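Local structure of ABC transporter substrate-binding protein (Streptococcus pneumoniae, 4OHN) at residues E105-T110 with Y196-V201. The protein binds histidine and probably delivers it, as the extracellular solute-binding component of an ABC uptake transporter, for import into the cell. Numbering follows the deposited sequence. Where two conformers were deposited one is given.
Sequences EQVLVT and YNVFTV. With ACT (acetate ion), chain C.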
loop_
_atom_site.group_PDB
_atom_site.type_symbol
_atom_site.label_atom_id
_atom_site.label_comp_id
_atom_site.label_asym_id
_atom_site.label_seq_id
_atom_site.Cartn_x
_atom_site.Cartn_y
_atom_site.Cartn_z
ATOM N N GLU A 105 -4.766 4.708 6.904
ATOM C CA GLU A 105 -5.806 4.104 7.721
ATOM C C GLU A 105 -6.580 3.126 6.883
ATOM O O GLU A 105 -6.712 3.304 5.683
ATOM C CB GLU A 105 -6.767 5.153 8.278
ATOM C CG GLU A 105 -6.109 6.185 9.201
ATOM C CD GLU A 105 -5.327 7.268 8.456
ATOM O OE1 GLU A 105 -5.853 7.836 7.471
ATOM O OE2 GLU A 105 -4.184 7.566 8.864
ATOM N N GLN A 106 -7.037 2.061 7.514
ATOM C CA GLN A 106 -7.965 1.131 6.894
ATOM C C GLN A 106 -9.382 1.655 7.083
ATOM O O GLN A 106 -9.792 2.066 8.184
ATOM C CB GLN A 106 -7.790 -0.267 7.465
ATOM C CG GLN A 106 -6.387 -0.858 7.252
ATOM C CD GLN A 106 -6.086 -1.149 5.801
ATOM O OE1 GLN A 106 -6.934 -1.654 5.063
ATOM N NE2 GLN A 106 -4.880 -0.812 5.371
ATOM N N VAL A 107 -10.115 1.709 5.995
ATOM C CA VAL A 107 -11.490 2.207 6.012
ATOM C C VAL A 107 -12.411 1.162 5.408
ATOM O O VAL A 107 -11.993 0.241 4.691
ATOM C CB VAL A 107 -11.656 3.530 5.215
ATOM C CG1 VAL A 107 -10.952 4.703 5.936
ATOM C CG2 VAL A 107 -11.163 3.408 3.804
ATOM N N LEU A 108 -13.696 1.259 5.742
ATOM C CA LEU A 108 -14.740 0.608 4.984
ATOM C C LEU A 108 -15.288 1.541 3.938
ATOM O O LEU A 108 -15.452 2.757 4.170
ATOM C CB LEU A 108 -15.887 0.157 5.875
ATOM C CG LEU A 108 -15.733 -1.122 6.677
ATOM C CD1 LEU A 108 -17.042 -1.455 7.368
ATOM C CD2 LEU A 108 -15.272 -2.268 5.781
ATOM N N VAL A 109 -15.571 0.953 2.788
ATOM C CA VAL A 109 -16.271 1.640 1.704
ATOM C C VAL A 109 -17.584 0.887 1.444
ATOM O O VAL A 109 -17.584 -0.332 1.268
ATOM C CB VAL A 109 -15.425 1.735 0.422
ATOM C CG1 VAL A 109 -16.185 2.449 -0.690
ATOM C CG2 VAL A 109 -14.123 2.481 0.708
ATOM N N THR A 110 -18.701 1.624 1.433
ATOM C CA THR A 110 -20.022 1.061 1.155
ATOM C C THR A 110 -20.709 1.968 0.149
ATOM O O THR A 110 -20.373 3.154 0.026
ATOM C CB THR A 110 -20.899 0.979 2.419
ATOM O OG1 THR A 110 -21.121 2.313 2.910
ATOM C CG2 THR A 110 -20.232 0.128 3.496
ATOM N N TYR A 196 -20.403 6.807 -2.719
ATOM C CA TYR A 196 -19.900 5.874 -1.688
ATOM C C TYR A 196 -19.653 6.574 -0.360
ATOM O O TYR A 196 -19.371 7.764 -0.311
ATOM C CB TYR A 196 -18.587 5.197 -2.171
ATOM C CG TYR A 196 -18.807 4.305 -3.365
ATOM C CD1 TYR A 196 -18.697 4.785 -4.653
ATOM C CD2 TYR A 196 -19.204 2.978 -3.202
ATOM C CE1 TYR A 196 -18.970 3.966 -5.741
ATOM C CE2 TYR A 196 -19.468 2.162 -4.261
ATOM C CZ TYR A 196 -19.370 2.653 -5.527
ATOM O OH TYR A 196 -19.658 1.816 -6.583
ATOM N N ASN A 197 -19.778 5.803 0.717
ATOM C CA ASN A 197 -19.332 6.204 2.048
ATOM C C ASN A 197 -17.967 5.608 2.319
ATOM O O ASN A 197 -17.727 4.457 1.957
ATOM C CB ASN A 197 -20.312 5.699 3.109
ATOM C CG ASN A 197 -21.677 6.308 2.985
ATOM O OD1 ASN A 197 -21.817 7.508 2.717
ATOM N ND2 ASN A 197 -22.707 5.495 3.177
ATOM N N VAL A 198 -17.093 6.377 2.940
ATOM C CA VAL A 198 -15.734 5.956 3.265
ATOM C C VAL A 198 -15.500 6.330 4.711
ATOM O O VAL A 198 -15.569 7.511 5.060
ATOM C CB VAL A 198 -14.700 6.697 2.366
ATOM C CG1 VAL A 198 -13.290 6.203 2.665
ATOM C CG2 VAL A 198 -15.029 6.519 0.867
ATOM N N PHE A 199 -15.257 5.350 5.581
ATOM C CA PHE A 199 -15.156 5.655 6.999
ATOM C C PHE A 199 -14.280 4.668 7.749
ATOM O O PHE A 199 -14.228 3.485 7.431
ATOM C CB PHE A 199 -16.554 5.719 7.645
ATOM C CG PHE A 199 -17.384 4.484 7.411
ATOM C CD1 PHE A 199 -18.131 4.339 6.244
ATOM C CD2 PHE A 199 -17.436 3.473 8.359
ATOM C CE1 PHE A 199 -18.880 3.202 6.011
ATOM C CE2 PHE A 199 -18.193 2.338 8.121
ATOM C CZ PHE A 199 -18.918 2.213 6.960
ATOM N N THR A 200 -13.578 5.161 8.762
ATOM C CA THR A 200 -12.777 4.281 9.608
ATOM C C THR A 200 -13.695 3.508 10.549
ATOM O O THR A 200 -14.825 3.875 10.807
ATOM C CB THR A 200 -11.679 5.056 10.350
ATOM O OG1 THR A 200 -12.286 6.113 11.082
ATOM C CG2 THR A 200 -10.608 5.631 9.388
ATOM N N VAL A 201 -13.167 2.399 11.071
ATOM C CA VAL A 201 -13.927 1.463 11.882
ATOM C C VAL A 201 -13.167 1.055 13.138
ATOM O O VAL A 201 -13.442 0.029 13.760
ATOM C CB VAL A 201 -14.337 0.214 11.071
ATOM C CG1 VAL A 201 -15.358 0.587 9.979
ATOM C CG2 VAL A 201 -13.134 -0.482 10.489
HETATM C C ACT C . -16.934 1.991 -8.387
HETATM O O ACT C . -18.133 2.313 -8.568
HETATM O OXT ACT C . -16.150 2.184 -9.347
HETATM C CH3 ACT C . -16.493 1.424 -7.080
HETATM O O HOH W 1 -10.410 1.845 10.788
#
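The F199 ring lays one face across L108, with CB of L108 4.1 Å from the ring centroid and 25° off its normal, a CH-pi contact, and O of L108 over the rim of that face; OG1 of T110 lies at the ring edge, in plane. At the T110 end of the pair, the edge of the Y196 ring meets T110 O, and its OH donates a 2.6 Å hydrogen bond to O of an acetate ion probably picked up from the crystallisation medium. These residues belong to an antiparallel strand pair in the bilobal fold of family 3 solute-binding proteins, strand 196-200 running beside strand 102-111, whose other edge hydrogen-bonds to strand 175-179. L108 with F199 and T110 with N197 are hydrogen-bonded pairs, joined by four backbone N-H...O bonds. With CG between the backbone N and the carbonyl carbon (chi1 54°), F199 folds its ring over the neighbouring strand. On the other face V109 and V198 lie side by side, and V107 CG2 meets V198 CG1 at 3.7 Å; V198 also touches L187 of helix 180-189. T110 OG1 and N197 ND2 both hydrogen-bond to I116 O, while K112 NZ reaches N197 OD1. Toward the bound histidine the backbones part: V201 CG1 still packs on L108 CD1, but one water bridges the gap, donating to Q106 O at 2.7 Å and accepting from V201 N at 2.8 Å.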